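Local coordinates for DsbA family protein (Salmonella typhimurium, PDB 7JVE) that acts, as a trimeric thioredoxin-like enzyme of the DsbA family, as both a thiol oxidase and a disulfide isomerase, at residues T45-Q48 with R49-I52; I52-Q55 with Q56-Q60; Y92-S95 with W96-K99; V103-N106 with L107-N111; Q242-L245 with Q246-I249. One frame throughout, in Å; residues are numbered along the deposited sequence.

Interaction 1: residues T45-Q48 with R49-I52; sequences TLHQ and RQQI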
loop_
_atom_site.group_PDB
_atom_site.type_symbol
_atom_site.label_atom_id
_atom_site.label_comp_id
_atom_site.label_asym_id
_atom_site.label_seq_id
_atom_site.Cartn_x
_atom_site.Cartn_y
_atom_site.Cartn_z
ATOM N N THR A 45 -19.187 -3.292 -5.150
ATOM C CA THR A 45 -19.765 -3.839 -6.376
ATOM C C THR A 45 -18.818 -3.649 -7.564
ATOM O O THR A 45 -18.605 -4.575 -8.359
ATOM C CB THR A 45 -21.123 -3.187 -6.646
ATOM O OG1 THR A 45 -22.005 -3.466 -5.560
ATOM C CG2 THR A 45 -21.766 -3.720 -7.934
ATOM N N LEU A 46 -18.236 -2.457 -7.698
ATOM C CA LEU A 46 -17.343 -2.205 -8.823
ATOM C C LEU A 46 -16.231 -3.250 -8.880
ATOM O O LEU A 46 -16.035 -3.912 -9.903
ATOM C CB LEU A 46 -16.745 -0.803 -8.713
ATOM C CG LEU A 46 -15.880 -0.399 -9.902
ATOM C CD1 LEU A 46 -16.774 -0.115 -11.111
ATOM C CD2 LEU A 46 -15.038 0.794 -9.543
ATOM N N HIS A 47 -15.505 -3.420 -7.778
ATOM C CA HIS A 47 -14.323 -4.267 -7.811
ATOM C C HIS A 47 -14.699 -5.740 -7.883
ATOM O O HIS A 47 -14.040 -6.517 -8.587
ATOM C CB HIS A 47 -13.439 -3.924 -6.617
ATOM C CG HIS A 47 -12.769 -2.598 -6.775
ATOM N ND1 HIS A 47 -11.661 -2.420 -7.575
ATOM C CD2 HIS A 47 -13.107 -1.367 -6.328
ATOM C CE1 HIS A 47 -11.319 -1.142 -7.580
ATOM N NE2 HIS A 47 -12.189 -0.479 -6.842
ATOM N N GLN A 48 -15.791 -6.123 -7.233
ATOM C CA GLN A 48 -16.293 -7.477 -7.392
ATOM C C GLN A 48 -16.614 -7.776 -8.862
ATOM O O GLN A 48 -16.332 -8.876 -9.358
ATOM C CB GLN A 48 -17.485 -7.645 -6.442
ATOM C CG GLN A 48 -18.221 -8.949 -6.422
ATOM C CD GLN A 48 -19.294 -8.961 -5.314
ATOM O OE1 GLN A 48 -19.379 -8.020 -4.511
ATOM N NE2 GLN A 48 -20.235 -9.900 -5.417
ATOM N N ARG A 49 -17.111 -6.786 -9.614
ATOM C CA ARG A 49 -17.435 -7.071 -11.015
ATOM C C ARG A 49 -16.233 -6.940 -11.945
ATOM O O ARG A 49 -16.187 -7.615 -12.982
ATOM C CB ARG A 49 -18.560 -6.168 -11.493
ATOM C CG ARG A 49 -19.887 -6.524 -10.852
ATOM C CD ARG A 49 -20.978 -5.627 -11.359
ATOM N NE ARG A 49 -22.232 -5.902 -10.674
ATOM C CZ ARG A 49 -23.299 -5.114 -10.735
ATOM N NH1 ARG A 49 -23.255 -3.990 -11.459
ATOM N NH2 ARG A 49 -24.399 -5.435 -10.052
ATOM N N GLN A 50 -15.272 -6.069 -11.626
ATOM C CA GLN A 50 -14.071 -6.001 -12.453
ATOM C C GLN A 50 -13.221 -7.254 -12.289
ATOM O O GLN A 50 -12.582 -7.693 -13.252
ATOM C CB GLN A 50 -13.287 -4.725 -12.138
ATOM C CG GLN A 50 -14.101 -3.493 -12.558
ATOM C CD GLN A 50 -13.424 -2.165 -12.270
ATOM O OE1 GLN A 50 -13.663 -1.168 -12.982
ATOM N NE2 GLN A 50 -12.595 -2.125 -11.202
ATOM N N GLN A 51 -13.230 -7.859 -11.097
ATOM C CA GLN A 51 -12.550 -9.134 -10.905
ATOM C C GLN A 51 -13.131 -10.193 -11.842
ATOM O O GLN A 51 -12.395 -10.894 -12.552
ATOM C CB GLN A 51 -12.658 -9.569 -9.435
ATOM C CG GLN A 51 -11.666 -10.646 -9.009
ATOM C CD GLN A 51 -11.970 -12.020 -9.617
ATOM O OE1 GLN A 51 -13.118 -12.456 -9.640
ATOM N NE2 GLN A 51 -10.938 -12.692 -10.134
ATOM N N ILE A 52 -14.455 -10.310 -11.865
ATOM C CA ILE A 52 -15.080 -11.319 -12.708
ATOM C C ILE A 52 -14.835 -11.005 -14.179
ATOM O O ILE A 52 -14.529 -11.898 -14.976
ATOM C CB ILE A 52 -16.574 -11.424 -12.372
ATOM C CG1 ILE A 52 -16.741 -11.980 -10.961
ATOM C CG2 ILE A 52 -17.308 -12.300 -13.384
ATOM C CD1 ILE A 52 -18.174 -11.913 -10.487
HETATM O O HOH W 1 -10.853 -3.825 -9.616
#
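Thr45 lays its CG2 methyl over the centre of one face of the Arg49 guanidinium, with CG2 3.5 Å from Arg49 CZ, the two side chains running alongside each other. This is an i to i+4 contact on one turn of the long helix 37-64, on a stretch that meets the second subunit of the trimer. The methyl reaches the guanidinium because it stands anti to the Thr45 backbone N, which leaves OG1 beside that N. There the hydroxyl bonds to Ala41 O and to Ala33 O of the second subunit, while Arg49 NH1 bonds to Glu34 O of the same neighbour. On the neighbouring helix face, the extended Gln50 chain slants across Leu46, its OE1 3.8 Å from Leu46 CD1. This side chain also packs on Trp96 of the second subunit. Beneath the side chains, Gln50 N bonds to Leu46 O at 2.9 Å and Gln51 N to His47 O at 3.0 Å. The His47 ring is turned perpendicular to the Gln50 amide, and its NE2 bonds to Ser125 O of the second subunit. A water joins the two groups: it lies 2.6 Å from His47 ND1 and accepts from Gln50 NE2 at 2.9 Å.

Interaction 2: residues I52-Q55 with Q56-Q60; sequences IAQQ and QAYVQ. With EDO (1,2-ethanediol), chain M.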
loop_
_atom_site.group_PDB
_atom_site.type_symbol
_atom_site.label_atom_id
_atom_site.label_comp_id
_atom_site.label_asym_id
_atom_site.label_seq_id
_atom_site.Cartn_x
_atom_site.Cartn_y
_atom_site.Cartn_z
ATOM N N ILE A 52 -14.455 -10.310 -11.865
ATOM C CA ILE A 52 -15.080 -11.319 -12.708
ATOM C C ILE A 52 -14.835 -11.005 -14.179
ATOM O O ILE A 52 -14.529 -11.898 -14.976
ATOM C CB ILE A 52 -16.574 -11.424 -12.372
ATOM C CG1 ILE A 52 -16.741 -11.980 -10.961
ATOM C CG2 ILE A 52 -17.308 -12.300 -13.384
ATOM C CD1 ILE A 52 -18.174 -11.913 -10.487
ATOM N N ALA A 53 -14.928 -9.731 -14.551
ATOM C CA ALA A 53 -14.718 -9.359 -15.945
ATOM C C ALA A 53 -13.273 -9.607 -16.363
ATOM O O ALA A 53 -13.012 -10.080 -17.476
ATOM C CB ALA A 53 -15.098 -7.896 -16.157
ATOM N N GLN A 54 -12.325 -9.314 -15.477
ATOM C CA GLN A 54 -10.915 -9.566 -15.778
ATOM C C GLN A 54 -10.662 -11.053 -15.990
ATOM O O GLN A 54 -10.019 -11.453 -16.970
ATOM C CB GLN A 54 -10.032 -9.032 -14.645
ATOM C CG GLN A 54 -8.545 -9.051 -14.952
ATOM C CD GLN A 54 -8.128 -7.824 -15.739
ATOM O OE1 GLN A 54 -8.867 -7.367 -16.612
ATOM N NE2 GLN A 54 -6.963 -7.259 -15.411
ATOM N N GLN A 55 -11.149 -11.883 -15.059
ATOM C CA GLN A 55 -10.984 -13.331 -15.144
ATOM C C GLN A 55 -11.550 -13.867 -16.451
ATOM O O GLN A 55 -10.893 -14.638 -17.163
ATOM C CB GLN A 55 -11.678 -13.990 -13.951
ATOM C CG GLN A 55 -11.541 -15.518 -13.789
ATOM C CD GLN A 55 -10.085 -16.022 -13.708
ATOM O OE1 GLN A 55 -9.810 -17.177 -14.022
ATOM N NE2 GLN A 55 -9.150 -15.129 -13.359
ATOM N N GLN A 56 -12.780 -13.484 -16.771
ATOM C CA GLN A 56 -13.385 -13.918 -18.019
ATOM C C GLN A 56 -12.517 -13.550 -19.215
ATOM O O GLN A 56 -12.344 -14.359 -20.138
ATOM C CB GLN A 56 -14.777 -13.314 -18.149
ATOM C CG GLN A 56 -15.831 -14.056 -17.312
ATOM C CD GLN A 56 -17.131 -13.257 -17.135
ATOM O OE1 GLN A 56 -17.176 -12.051 -17.408
ATOM N NE2 GLN A 56 -18.196 -13.934 -16.684
ATOM N N ALA A 57 -11.946 -12.344 -19.212
ATOM C CA ALA A 57 -11.150 -11.914 -20.361
ATOM C C ALA A 57 -9.848 -12.696 -20.452
ATOM O O ALA A 57 -9.393 -13.008 -21.556
ATOM C CB ALA A 57 -10.860 -10.416 -20.282
ATOM N N TYR A 58 -9.227 -12.995 -19.301
ATOM C CA TYR A 58 -8.036 -13.845 -19.281
ATOM C C TYR A 58 -8.348 -15.252 -19.775
ATOM O O TYR A 58 -7.543 -15.855 -20.498
ATOM C CB TYR A 58 -7.440 -13.922 -17.869
ATOM C CG TYR A 58 -6.462 -12.822 -17.534
ATOM C CD1 TYR A 58 -5.389 -12.526 -18.386
ATOM C CD2 TYR A 58 -6.585 -12.096 -16.348
ATOM C CE1 TYR A 58 -4.480 -11.531 -18.079
ATOM C CE2 TYR A 58 -5.682 -11.100 -16.034
ATOM C CZ TYR A 58 -4.644 -10.820 -16.893
ATOM O OH TYR A 58 -3.769 -9.824 -16.569
ATOM N N VAL A 59 -9.505 -15.797 -19.379
ATOM C CA VAL A 59 -9.886 -17.125 -19.841
ATOM C C VAL A 59 -9.994 -17.149 -21.363
ATOM O O VAL A 59 -9.513 -18.083 -22.023
ATOM C CB VAL A 59 -11.198 -17.575 -19.169
ATOM C CG1 VAL A 59 -11.791 -18.750 -19.936
ATOM C CG2 VAL A 59 -10.950 -17.957 -17.703
ATOM N N GLN A 60 -10.611 -16.118 -21.949
ATOM C CA GLN A 60 -10.689 -16.044 -23.404
ATOM C C GLN A 60 -9.301 -16.051 -24.027
ATOM O O GLN A 60 -9.089 -16.688 -25.062
ATOM C CB GLN A 60 -11.460 -14.793 -23.840
ATOM C CG GLN A 60 -12.953 -14.887 -23.614
ATOM C CD GLN A 60 -13.567 -15.990 -24.464
ATOM O OE1 GLN A 60 -13.440 -15.987 -25.692
ATOM N NE2 GLN A 60 -14.197 -16.961 -23.812
HETATM C C1 EDO M . -6.913 -9.373 -20.034
HETATM O O1 EDO M . -6.431 -8.227 -20.741
HETATM C C2 EDO M . -7.677 -8.892 -18.805
HETATM O O2 EDO M . -8.484 -7.735 -19.137
#
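Gln54 OE1, at the end of a side chain that crosses the Tyr58 ring, accepts a hydrogen bond of 2.6 Å from O2 of a 1,2-ethanediol. The diol, probably from the crystallisation liquor, also lies over one face of the tyrosine, its C2 above the ring centre. With its CG opposite the backbone N (chi1 -171°), Gln54 puts that atom 3.7 Å from Tyr58 CE2; the bend at chi2 (84°) then turns the amide, its plane 71° from that of the ring, to the diol. Beneath them Tyr58 N bonds to Gln54 O at 2.9 Å, one rung of the helix 37-64 ladder. On the next face Gln55, likewise bent at chi2, sets OE1 3.9 Å from Val59 CG2; that oxygen accepts from Val235 N and so ties the helix to strand 234-237 of the thioredoxin-like sheet. Towards solvent, Ile52 CG2 lies alongside the Gln56 amide, 3.8 Å from Gln56 NE2. Tyr58 OH is bonded to Asp212 O and to Lys162 NZ of the second subunit, and Gln54 NE2 to Lys162 O of that subunit. Polar partners within the chain and across the subunit boundary hold both far ends, and the second subunit probably helps to set the tilt of the tyrosine ring.

Interaction 3: residues Y92-S95 with W96-K99; sequences YQCS and WCSK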
loop_
_atom_site.group_PDB
_atom_site.type_symbol
_atom_site.label_atom_id
_atom_site.label_comp_id
_atom_site.label_asym_id
_atom_site.label_seq_id
_atom_site.Cartn_x
_atom_site.Cartn_y
_atom_site.Cartn_z
ATOM N N TYR A 92 13.064 -15.912 -12.476
ATOM C CA TYR A 92 13.853 -16.399 -11.352
ATOM C C TYR A 92 14.165 -15.299 -10.334
ATOM O O TYR A 92 14.405 -15.609 -9.162
ATOM C CB TYR A 92 15.152 -17.047 -11.827
ATOM C CG TYR A 92 14.961 -18.433 -12.399
ATOM C CD1 TYR A 92 14.610 -19.511 -11.574
ATOM C CD2 TYR A 92 15.120 -18.671 -13.755
ATOM C CE1 TYR A 92 14.433 -20.780 -12.089
ATOM C CE2 TYR A 92 14.943 -19.949 -14.291
ATOM C CZ TYR A 92 14.597 -20.997 -13.454
ATOM O OH TYR A 92 14.432 -22.265 -13.977
ATOM N N GLN A 93 14.160 -14.029 -10.734
ATOM C CA GLN A 93 14.440 -12.946 -9.799
ATOM C C GLN A 93 13.183 -12.329 -9.204
ATOM O O GLN A 93 13.272 -11.368 -8.441
ATOM C CB GLN A 93 15.285 -11.877 -10.477
ATOM C CG GLN A 93 16.667 -12.379 -10.756
ATOM C CD GLN A 93 17.616 -11.269 -11.077
ATOM O OE1 GLN A 93 18.210 -10.670 -10.169
ATOM N NE2 GLN A 93 17.781 -10.978 -12.374
ATOM N N CYS A 94 12.022 -12.868 -9.517
ATOM C CA CYS A 94 10.802 -12.498 -8.810
ATOM C C CYS A 94 10.843 -13.055 -7.389
ATOM O O CYS A 94 10.823 -14.277 -7.196
ATOM C CB CYS A 94 9.601 -13.034 -9.573
ATOM S SG CYS A 94 8.098 -12.707 -8.751
ATOM N N SER A 95 10.875 -12.167 -6.390
ATOM C CA SER A 95 11.067 -12.615 -5.013
ATOM C C SER A 95 9.882 -13.430 -4.493
ATOM O O SER A 95 10.080 -14.357 -3.702
ATOM C CB SER A 95 11.345 -11.421 -4.081
ATOM O OG SER A 95 10.250 -10.525 -3.989
ATOM N N TRP A 96 8.651 -13.137 -4.919
ATOM C CA TRP A 96 7.566 -13.970 -4.411
ATOM C C TRP A 96 7.350 -15.245 -5.231
ATOM O O TRP A 96 6.839 -16.233 -4.681
ATOM C CB TRP A 96 6.268 -13.163 -4.293
ATOM C CG TRP A 96 5.559 -12.852 -5.578
ATOM C CD1 TRP A 96 4.465 -13.500 -6.092
ATOM C CD2 TRP A 96 5.856 -11.780 -6.479
ATOM N NE1 TRP A 96 4.076 -12.901 -7.276
ATOM C CE2 TRP A 96 4.913 -11.845 -7.535
ATOM C CE3 TRP A 96 6.826 -10.769 -6.499
ATOM C CZ2 TRP A 96 4.914 -10.938 -8.606
ATOM C CZ3 TRP A 96 6.829 -9.855 -7.572
ATOM C CH2 TRP A 96 5.874 -9.950 -8.607
ATOM N N CYS A 97 7.761 -15.271 -6.506
ATOM C CA CYS A 97 7.840 -16.541 -7.231
ATOM C C CYS A 97 8.788 -17.486 -6.522
ATOM O O CYS A 97 8.510 -18.679 -6.358
ATOM C CB CYS A 97 8.344 -16.325 -8.652
ATOM S SG CYS A 97 7.251 -15.387 -9.689
ATOM N N SER A 98 9.940 -16.958 -6.123
ATOM C CA SER A 98 10.886 -17.745 -5.353
ATOM C C SER A 98 10.209 -18.343 -4.125
ATOM O O SER A 98 10.290 -19.553 -3.891
ATOM C CB SER A 98 12.073 -16.867 -4.963
ATOM O OG SER A 98 13.055 -17.626 -4.299
ATOM N N LYS A 99 9.499 -17.516 -3.342
ATOM C CA LYS A 99 8.894 -18.041 -2.116
ATOM C C LYS A 99 7.735 -18.984 -2.394
ATOM O O LYS A 99 7.356 -19.745 -1.499
ATOM C CB LYS A 99 8.414 -16.914 -1.196
ATOM C CG LYS A 99 9.451 -15.840 -0.968
ATOM C CD LYS A 99 10.089 -16.036 0.370
ATOM C CE LYS A 99 10.965 -14.855 0.757
ATOM N NZ LYS A 99 11.247 -14.906 2.205
#
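Cys94 holds its SG over one face of the Trp96 indole, 3.1 Å from the centroid of the six-membered ring and 9° off its normal, a sulfur-aromatic contact whose separation is too short to be taken at face value. The two residues belong to the CxxC motif at the start of helix 95-110, the redox centre of the thioredoxin fold, with Cys94 at the N-cap position. Their torsions bring them together. SG of Cys94 points anti to its backbone N (chi1 177°), whereas Trp96 has its CG between its own N and carbonyl carbon (chi1 75°), a crowded position that folds the indole back beneath the sulfur. Cys97 directs SG beside its backbone N instead, towards the first cysteine. A Cys94-Cys97 disulfide is observed in this structure, but the SG atoms modelled here are 3.0 Å apart, too far for a closed bond and too close for free contact, so this SG placement is doubtful. Pro217, probably the cis-proline of thioredoxin folds, touches both Trp96 and Cys97, and Tyr179 of the second subunit packs on Trp96. Behind the sulfurs, the first turn closes with a nearly straight bond of 3.0 Å from Ser98 N to Cys94 O.

Interaction 4: residues V103-N106 with L107-N111; sequences VVEN and LIKAN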
loop_
_atom_site.group_PDB
_atom_site.type_symbol
_atom_site.label_atom_id
_atom_site.label_comp_id
_atom_site.label_asym_id
_atom_site.label_seq_id
_atom_site.Cartn_x
_atom_site.Cartn_y
_atom_site.Cartn_z
ATOM N N VAL A 103 5.508 -24.389 -2.599
ATOM C CA VAL A 103 4.117 -24.742 -2.852
ATOM C C VAL A 103 3.995 -25.463 -4.184
ATOM O O VAL A 103 3.304 -26.481 -4.303
ATOM C CB VAL A 103 3.220 -23.489 -2.815
ATOM C CG1 VAL A 103 1.882 -23.766 -3.546
ATOM C CG2 VAL A 103 2.979 -23.062 -1.377
ATOM N N VAL A 104 4.658 -24.933 -5.210
ATOM C CA VAL A 104 4.614 -25.577 -6.514
ATOM C C VAL A 104 5.169 -26.994 -6.428
ATOM O O VAL A 104 4.587 -27.940 -6.983
ATOM C CB VAL A 104 5.360 -24.721 -7.549
ATOM C CG1 VAL A 104 5.470 -25.470 -8.877
ATOM C CG2 VAL A 104 4.633 -23.376 -7.739
ATOM N N GLU A 105 6.295 -27.170 -5.724
ATOM C CA GLU A 105 6.857 -28.509 -5.556
ATOM C C GLU A 105 5.849 -29.443 -4.891
ATOM O O GLU A 105 5.703 -30.600 -5.302
ATOM C CB GLU A 105 8.156 -28.447 -4.740
ATOM C CG GLU A 105 8.922 -29.781 -4.608
ATOM C CD GLU A 105 9.212 -30.469 -5.971
ATOM O OE1 GLU A 105 10.232 -30.108 -6.608
ATOM O OE2 GLU A 105 8.455 -31.389 -6.395
ATOM N N ASN A 106 5.136 -28.955 -3.867
ATOM C CA ASN A 106 4.100 -29.775 -3.244
ATOM C C ASN A 106 2.994 -30.127 -4.239
ATOM O O ASN A 106 2.545 -31.275 -4.292
ATOM C CB ASN A 106 3.511 -29.064 -2.022
ATOM C CG ASN A 106 4.405 -29.136 -0.808
ATOM O OD1 ASN A 106 5.507 -29.685 -0.848
ATOM N ND2 ASN A 106 3.933 -28.565 0.294
ATOM N N LEU A 107 2.529 -29.146 -5.024
ATOM C CA LEU A 107 1.509 -29.445 -6.029
ATOM C C LEU A 107 1.983 -30.524 -6.983
ATOM O O LEU A 107 1.212 -31.421 -7.353
ATOM C CB LEU A 107 1.121 -28.195 -6.826
ATOM C CG LEU A 107 0.063 -27.324 -6.173
ATOM C CD1 LEU A 107 -0.079 -26.011 -6.936
ATOM C CD2 LEU A 107 -1.247 -28.076 -6.112
ATOM N N ILE A 108 3.247 -30.444 -7.403
ATOM C CA ILE A 108 3.749 -31.372 -8.405
ATOM C C ILE A 108 3.766 -32.789 -7.850
ATOM O O ILE A 108 3.333 -33.736 -8.520
ATOM C CB ILE A 108 5.134 -30.912 -8.903
ATOM C CG1 ILE A 108 4.963 -29.667 -9.787
ATOM C CG2 ILE A 108 5.822 -32.027 -9.642
ATOM C CD1 ILE A 108 6.263 -29.048 -10.261
ATOM N N LYS A 109 4.224 -32.952 -6.600
ATOM C CA LYS A 109 4.219 -34.271 -5.990
ATOM C C LYS A 109 2.801 -34.774 -5.806
ATOM O O LYS A 109 2.536 -35.967 -5.978
ATOM C CB LYS A 109 4.957 -34.249 -4.651
ATOM C CG LYS A 109 6.424 -33.894 -4.802
ATOM C CD LYS A 109 7.292 -34.686 -3.826
ATOM C CE LYS A 109 8.468 -33.857 -3.312
ATOM N NZ LYS A 109 9.216 -34.578 -2.237
ATOM N N ALA A 110 1.876 -33.882 -5.464
ATOM C CA ALA A 110 0.512 -34.303 -5.189
ATOM C C ALA A 110 -0.297 -34.549 -6.450
ATOM O O ALA A 110 -1.394 -35.104 -6.356
ATOM C CB ALA A 110 -0.200 -33.263 -4.327
ATOM N N ASN A 111 0.202 -34.149 -7.617
ATOM C CA ASN A 111 -0.527 -34.280 -8.881
ATOM C C ASN A 111 0.388 -34.874 -9.950
ATOM O O ASN A 111 0.712 -34.214 -10.947
ATOM C CB ASN A 111 -1.085 -32.924 -9.321
ATOM C CG ASN A 111 -2.176 -32.405 -8.378
ATOM O OD1 ASN A 111 -3.367 -32.706 -8.552
ATOM N ND2 ASN A 111 -1.772 -31.622 -7.377
#
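Leu107 N and Ile108 N bond back to Val103 O and Val104 O, each at 2.9 Å, and the i to i+4 ladder continues through Lys109 and Ala110 to the end of helix 95-110. This helix is the crossover of a beta-alpha-beta unit of the thioredoxin fold, linking the parallel strands 84-90 and 115-120. Two i to i+4 side-chain pairs carry the contact. Val104 and Ile108 make the apolar one, methyl to methyl, with Val104 CG1 3.9 Å from Ile108 CD1. Both are placed by their first torsions: CG1 of Val104 is anti to its backbone N (chi1 173°), and the Ile108 chain lies beside its own N and extends past Val104 O. Ile108 also packs on Leu151 of helix 147-159. Glu105 is bent at chi2, which swings its carboxylate across the Lys109 chain, so that OE2 is 3.6 Å from Lys109 CG. The charged ends do not meet, OE2 and Lys109 NZ being 5.3 Å apart; any attraction between them is probably modest. Glu105 OE1 has a weak bond from Asn155 ND2. Leu107, which is buried, faces helix 242-253, where it lies against Leu245 and Gln246. Asn111, the first residue to leave helical geometry, folds its amide back to the last turn. Its ND2, which is bonded to Gln246 OE1 as well, meets Leu107 O in the carbonyl plane, on a lone pair, at 3.0 Å and an N-H...O angle of 164°.

Interaction 5: residues Q242-L245 with Q246-I249; sequences QDML and QMAI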
loop_
_atom_site.group_PDB
_atom_site.type_symbol
_atom_site.label_atom_id
_atom_site.label_comp_id
_atom_site.label_asym_id
_atom_site.label_seq_id
_atom_site.Cartn_x
_atom_site.Cartn_y
_atom_site.Cartn_z
ATOM N N GLN A 242 -1.732 -23.225 -2.226
ATOM C CA GLN A 242 -1.847 -24.590 -2.739
ATOM C C GLN A 242 -3.308 -24.992 -2.937
ATOM O O GLN A 242 -3.658 -25.620 -3.942
ATOM C CB GLN A 242 -1.151 -25.574 -1.799
ATOM C CG GLN A 242 -1.157 -27.023 -2.302
ATOM C CD GLN A 242 -0.061 -27.876 -1.664
ATOM O OE1 GLN A 242 0.882 -27.343 -1.082
ATOM N NE2 GLN A 242 -0.206 -29.212 -1.742
ATOM N N ASP A 243 -4.175 -24.656 -1.982
ATOM C CA ASP A 243 -5.589 -24.988 -2.123
ATOM C C ASP A 243 -6.192 -24.357 -3.368
ATOM O O ASP A 243 -6.959 -25.002 -4.093
ATOM C CB ASP A 243 -6.354 -24.541 -0.885
ATOM C CG ASP A 243 -6.140 -25.469 0.284
ATOM O OD1 ASP A 243 -5.528 -26.545 0.070
ATOM O OD2 ASP A 243 -6.572 -25.118 1.412
ATOM N N MET A 244 -5.876 -23.091 -3.626
ATOM C CA MET A 244 -6.457 -22.423 -4.780
ATOM C C MET A 244 -5.989 -23.088 -6.080
ATOM O O MET A 244 -6.789 -23.346 -6.988
ATOM C CB MET A 244 -6.084 -20.939 -4.743
ATOM C CG MET A 244 -6.746 -20.108 -5.823
ATOM S SD MET A 244 -8.512 -19.940 -5.379
ATOM C CE MET A 244 -8.399 -19.103 -3.799
ATOM N N LEU A 245 -4.696 -23.394 -6.179
ATOM C CA LEU A 245 -4.208 -24.065 -7.373
ATOM C C LEU A 245 -4.784 -25.472 -7.482
ATOM O O LEU A 245 -5.092 -25.938 -8.585
ATOM C CB LEU A 245 -2.679 -24.095 -7.374
ATOM C CG LEU A 245 -2.011 -22.801 -7.837
ATOM C CD1 LEU A 245 -0.524 -22.830 -7.512
ATOM C CD2 LEU A 245 -2.247 -22.538 -9.330
ATOM N N GLN A 246 -4.952 -26.158 -6.348
ATOM C CA GLN A 246 -5.518 -27.502 -6.385
ATOM C C GLN A 246 -6.965 -27.482 -6.885
ATOM O O GLN A 246 -7.363 -28.343 -7.677
ATOM C CB GLN A 246 -5.441 -28.163 -5.005
ATOM C CG GLN A 246 -5.755 -29.687 -5.050
ATOM C CD GLN A 246 -4.743 -30.464 -5.932
ATOM O OE1 GLN A 246 -3.537 -30.469 -5.656
ATOM N NE2 GLN A 246 -5.234 -31.116 -6.978
ATOM N N MET A 247 -7.775 -26.517 -6.427
ATOM C CA MET A 247 -9.156 -26.453 -6.910
ATOM C C MET A 247 -9.201 -26.218 -8.418
ATOM O O MET A 247 -9.992 -26.850 -9.128
ATOM C CB MET A 247 -9.957 -25.370 -6.158
ATOM C CG MET A 247 -10.194 -25.646 -4.646
ATOM S SD MET A 247 -11.283 -24.443 -3.742
ATOM C CE MET A 247 -10.241 -22.924 -3.579
ATOM N N ALA A 248 -8.322 -25.354 -8.924
ATOM C CA ALA A 248 -8.239 -25.096 -10.356
ATOM C C ALA A 248 -7.851 -26.355 -11.125
ATOM O O ALA A 248 -8.355 -26.597 -12.230
ATOM C CB ALA A 248 -7.219 -23.983 -10.632
ATOM N N ILE A 249 -6.951 -27.166 -10.556
ATOM C CA ILE A 249 -6.580 -28.436 -11.179
ATOM C C ILE A 249 -7.792 -29.360 -11.259
ATOM O O ILE A 249 -8.064 -29.966 -12.298
ATOM C CB ILE A 249 -5.409 -29.086 -10.413
ATOM C CG1 ILE A 249 -4.105 -28.317 -10.677
ATOM C CG2 ILE A 249 -5.258 -30.561 -10.765
ATOM C CD1 ILE A 249 -2.972 -28.690 -9.726
HETATM O O HOH W 2 -2.724 -30.001 -3.135
#
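Ile249 settles its CG1 3.3 Å from Leu245 O on the buried side of the helix, beside the backbone bond that Ile249 N makes to the same oxygen at 3.0 Å. Ala248 turns its CB towards the preceding turn, 3.5 Å from Leu245 O. Leu245 is buried against Ile236, Phe219 and Leu107, and Ala248 against Thr234, Ile236 and Val221, so this flank is packed closely on strands 218-223 and 234-237. Helix 242-253 is the C-terminal helix of the thioredoxin fold, lying beside helix 95-110. Its outer flank, on the Met247 side, is looser. There the CE methyl of Met247 comes to the sulfur of Met244, SD 3.9 Å from CE, the two chains crossing at a slant; Met244, bent at chi2 and chi3, also packs on Ile236. Nearer helix 95-110, a water takes the place of direct contact between two glutamines. It accepts from Gln242 NE2 at 3.0 Å and donates to Gln246 OE1 at 2.7 Å. That oxygen also accepts from Asn111 ND2, two donors thus holding the Gln246 amide. A bend at chi2 (61°) turns the Gln246 amide to both donors, and its NE2 makes a weak bond to Gln250 OE1.

In the fold
Interactions 1 and 2 are consecutive parts of helix 37-64, sharing Ile52, with centres 11 Å apart; both touch the second subunit. Interaction 3 holds the redox cysteines, and its centre is 28 Å from that of interaction 1 within the chain. In the trimer, however, Gln50 of interaction 1 packs on Trp96 of a neighbouring subunit, beside that subunit's CxxC pair. Interaction 4 continues the helix that starts at interaction 3, their centres 17 Å apart, and runs away from the active site. It meets interaction 5 directly, with centres 10 Å apart: Leu107 CD1 packs 3.3 Å from Leu245 CB, pairing two helices of the thioredoxin fold.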